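Local coordinates for protein agmatinase (Burkholderia thailandensis, PDB 4DZ4) that probably hydrolyses agmatine to putrescine and urea, as a manganese-dependent enzyme of the arginase family with two metal ions in each subunit, at residues R74-Q79 with A304-A309; A148-Q151 with P156-L159. One frame throughout, in Å; residues are numbered along the deposited sequence.

Contact 1. Residues R74-Q79 with A304-A309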
# COMPACT_ATOMS: atom_id res chain seq x y z
N ARG B 74 -18.11 -4.98 7.83
CA ARG B 74 -19.28 -4.78 6.98
C ARG B 74 -18.94 -4.77 5.48
O ARG B 74 -19.56 -5.48 4.70
CB ARG B 74 -20.04 -3.51 7.37
CG ARG B 74 -20.73 -3.64 8.71
CD ARG B 74 -21.40 -2.33 9.05
NE ARG B 74 -22.18 -2.40 10.31
CZ ARG B 74 -21.87 -1.83 11.47
NH1 ARG B 74 -20.79 -1.03 11.63
NH2 ARG B 74 -22.70 -1.99 12.50
N ALA B 75 -17.95 -3.96 5.10
CA ALA B 75 -17.54 -3.88 3.69
C ALA B 75 -17.05 -5.23 3.18
O ALA B 75 -17.29 -5.57 2.02
CB ALA B 75 -16.46 -2.81 3.49
N ALA B 76 -16.37 -6.00 4.02
CA ALA B 76 -15.82 -7.28 3.62
C ALA B 76 -16.86 -8.40 3.53
O ALA B 76 -16.52 -9.52 3.12
CB ALA B 76 -14.73 -7.70 4.60
N SER B 77 -18.08 -8.12 3.97
CA SER B 77 -19.12 -9.16 4.02
C SER B 77 -19.96 -9.24 2.72
O SER B 77 -20.85 -10.08 2.63
CB SER B 77 -20.04 -8.93 5.24
OG SER B 77 -20.89 -7.80 5.02
N VAL B 78 -19.68 -8.37 1.75
CA VAL B 78 -20.51 -8.30 0.52
C VAL B 78 -20.62 -9.61 -0.26
O VAL B 78 -21.71 -9.98 -0.73
CB VAL B 78 -20.18 -7.10 -0.40
CG1 VAL B 78 -20.43 -5.79 0.35
CG2 VAL B 78 -18.73 -7.11 -0.88
N GLN B 79 -19.51 -10.32 -0.41
CA GLN B 79 -19.59 -11.56 -1.17
C GLN B 79 -20.38 -12.63 -0.43
O GLN B 79 -21.07 -13.42 -1.05
CB GLN B 79 -18.20 -12.10 -1.43
CG GLN B 79 -17.42 -11.35 -2.48
CD GLN B 79 -16.05 -11.97 -2.61
OE1 GLN B 79 -15.86 -12.88 -3.42
NE2 GLN B 79 -15.10 -11.52 -1.78
N ALA B 304 -11.76 -12.50 6.40
CA ALA B 304 -11.74 -13.64 7.31
C ALA B 304 -12.69 -13.41 8.51
O ALA B 304 -13.42 -14.32 8.90
CB ALA B 304 -10.33 -13.97 7.77
N ALA B 305 -12.67 -12.20 9.08
CA ALA B 305 -13.55 -11.83 10.21
C ALA B 305 -15.02 -11.96 9.81
O ALA B 305 -15.84 -12.49 10.60
CB ALA B 305 -13.26 -10.40 10.64
N ALA B 306 -15.36 -11.48 8.60
CA ALA B 306 -16.74 -11.58 8.08
C ALA B 306 -17.17 -13.05 7.93
O ALA B 306 -18.32 -13.39 8.26
CB ALA B 306 -16.91 -10.82 6.77
N HIS B 307 -16.25 -13.92 7.50
CA HIS B 307 -16.55 -15.38 7.39
C HIS B 307 -16.87 -15.94 8.76
O HIS B 307 -17.80 -16.73 8.90
CB HIS B 307 -15.37 -16.14 6.79
CG HIS B 307 -15.36 -16.19 5.27
ND1 HIS B 307 -15.83 -17.28 4.57
CD2 HIS B 307 -14.93 -15.27 4.33
CE1 HIS B 307 -15.68 -17.05 3.25
NE2 HIS B 307 -15.11 -15.82 3.10
N VAL B 308 -16.06 -15.60 9.78
CA VAL B 308 -16.31 -16.08 11.16
C VAL B 308 -17.72 -15.67 11.60
O VAL B 308 -18.49 -16.49 12.08
CB VAL B 308 -15.22 -15.62 12.15
CG1 VAL B 308 -15.60 -15.97 13.61
CG2 VAL B 308 -13.88 -16.25 11.75
N ALA B 309 -18.05 -14.41 11.36
CA ALA B 309 -19.35 -13.85 11.77
C ALA B 309 -20.46 -14.57 11.02
O ALA B 309 -21.50 -14.89 11.60
CB ALA B 309 -19.39 -12.34 11.49
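Ser77, whose CB packs against the methyl of Ala306, has a chi1 of 73° that sets its OG back over the chain. This rotation turns the hydroxyl to the last turn of helix 69-76. There OG donates to the carbonyl oxygen of Arg74, with Ser77 OG to Arg74 O at 2.7 Å. The hydroxyl approaches Arg74 O at a C=O...donor angle of 132°, tilted 19° from the carbonyl plane. The same oxygen also accepts the backbone N-H of Ser77, with Ser77 N to Arg74 O at 3.1 Å. Two bonds from one residue thus grip Arg74 O and hold the turn here. Ser77 OG is also bonded to the backbone N of Met36.

The contact itself is apolar and small. The methyl of Ala306 points at the turn and meets it at Ala76 and Ser77. Ala306 CB lies 3.9 Å from Ser77 CA and 4.0 Å from Ser77 CB. It is also 3.9 Å from Ala76 O, a van der Waals approach. The methyl of Ala76 points toward helix 300-323, with Ala76 CB to Ala306 CB at 4.4 Å. These short side chains let the backbones come close, with Ser77 CA and Ala306 CA 5.3 Å apart.

The guanidinium of Arg74 forms salt bridges with Asp100 and Asp103. Gln79 NE2 hydrogen-bonds to the carbonyl oxygen of Pro261 of a neighbouring subunit. The contact joins helix 69-76 and the turn at Ser77 to helix 300-323, which packs through Ala305 and Val308 on strand 282-289 and through His307 and Val308 on helix 268-276.

Contact 2. Residues A148-Q151 with P156-L159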
# COMPACT_ATOMS: atom_id res chain seq x y z
N ALA B 148 -22.99 -7.57 30.74
CA ALA B 148 -24.39 -7.48 30.36
C ALA B 148 -24.96 -8.88 30.09
O ALA B 148 -26.09 -9.18 30.48
CB ALA B 148 -24.53 -6.60 29.12
N HIS B 149 -24.15 -9.75 29.48
CA HIS B 149 -24.58 -11.14 29.25
C HIS B 149 -24.80 -11.94 30.52
O HIS B 149 -25.75 -12.70 30.60
CB HIS B 149 -23.63 -11.86 28.29
CG HIS B 149 -23.90 -11.54 26.84
ND1 HIS B 149 -23.51 -10.38 26.26
CD2 HIS B 149 -24.58 -12.26 25.85
CE1 HIS B 149 -23.91 -10.37 24.97
NE2 HIS B 149 -24.57 -11.52 24.72
N ALA B 150 -23.94 -11.77 31.51
CA ALA B 150 -24.13 -12.43 32.81
C ALA B 150 -25.40 -11.95 33.50
O ALA B 150 -26.01 -12.73 34.23
CB ALA B 150 -22.92 -12.22 33.71
N GLN B 151 -25.81 -10.69 33.29
CA GLN B 151 -27.08 -10.19 33.85
C GLN B 151 -28.25 -11.04 33.33
O GLN B 151 -29.16 -11.37 34.08
CB GLN B 151 -27.35 -8.71 33.51
CG GLN B 151 -26.51 -7.67 34.25
CD GLN B 151 -26.66 -6.24 33.70
OE1 GLN B 151 -27.45 -5.98 32.77
NE2 GLN B 151 -25.90 -5.30 34.27
N PRO B 156 -21.33 -18.20 36.61
CA PRO B 156 -20.32 -17.86 35.59
C PRO B 156 -20.61 -18.46 34.20
O PRO B 156 -21.20 -19.54 34.10
CB PRO B 156 -19.03 -18.44 36.16
CG PRO B 156 -19.49 -19.64 36.95
CD PRO B 156 -20.87 -19.31 37.49
N LEU B 157 -20.20 -17.75 33.15
CA LEU B 157 -20.37 -18.22 31.77
C LEU B 157 -19.14 -19.00 31.33
O LEU B 157 -18.06 -18.81 31.87
CB LEU B 157 -20.55 -17.02 30.83
CG LEU B 157 -21.76 -16.14 31.17
CD1 LEU B 157 -21.70 -14.82 30.40
CD2 LEU B 157 -23.05 -16.89 30.88
N SER B 158 -19.32 -19.86 30.34
CA SER B 158 -18.19 -20.48 29.66
C SER B 158 -17.69 -19.54 28.57
O SER B 158 -18.50 -19.02 27.78
CB SER B 158 -18.60 -21.81 29.04
OG SER B 158 -18.63 -22.80 30.04
N LEU B 159 -16.39 -19.29 28.56
CA LEU B 159 -15.81 -18.48 27.48
C LEU B 159 -15.09 -19.38 26.48
O LEU B 159 -14.30 -20.26 26.86
CB LEU B 159 -14.85 -17.43 28.03
CG LEU B 159 -14.40 -16.36 27.02
CD1 LEU B 159 -15.55 -15.40 26.71
CD2 LEU B 159 -13.20 -15.60 27.59
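Leu157 reaches across to His149 and Ala150 of the helix from a segment that opens with Pro156. Pro156 follows a cis peptide bond, and its CB points away from the helix. Leu157 comes next. Its chi1 of -59° and extended chi2 of 167° carry CD1 out to the helix backbone. This one methyl does the touching. Leu157 CD1 is 3.9 Å from Ala150 N and 4.1 Å from His149 CB. The methyl of Ala150 lies farther off, with Ala150 CB to Leu157 CD1 at 4.4 Å.

The imidazole of His149 turns away from Leu157. Its ND1 bonds to the carbonyl of Leu145, one turn back in the helix, and its ring meets Tyr242 edge-to-face. Leu157 and His149 both pack on Ile284 of strand 282-289.

Ser158 and Leu159 lie in strand 158-162, where their backbones bond to the strands on either side, 240-246 and 198-202. Helix 142-153 connects the parallel strands 131-136 and 158-162, and the contact packs it against the residue leading into the second of these. This is the beta-alpha-beta build of the arginase alpha/beta fold.

Contact 1 (74-79 with 304-309) and contact 2 (148-151 with 156-159) lie on opposite sides of the chain's centre. Their centres are 26 Å apart and their nearest atoms about 13 Å. Contact 1 brings together parts 225 residues apart in sequence, and contact 2 falls between them along the chain as a local helix-to-strand step. Strand 282-289 lies against both, at Val288 for contact 1 and at Ile284 for contact 2. His139, Asp163, His165, Asp167, Asp246 and Asp248 make the two-manganese site, away from both contacts. Contact 2 is linked to it by sequence, since strand 158-162 leads directly to the metal ligands Asp163, His165 and Asp167.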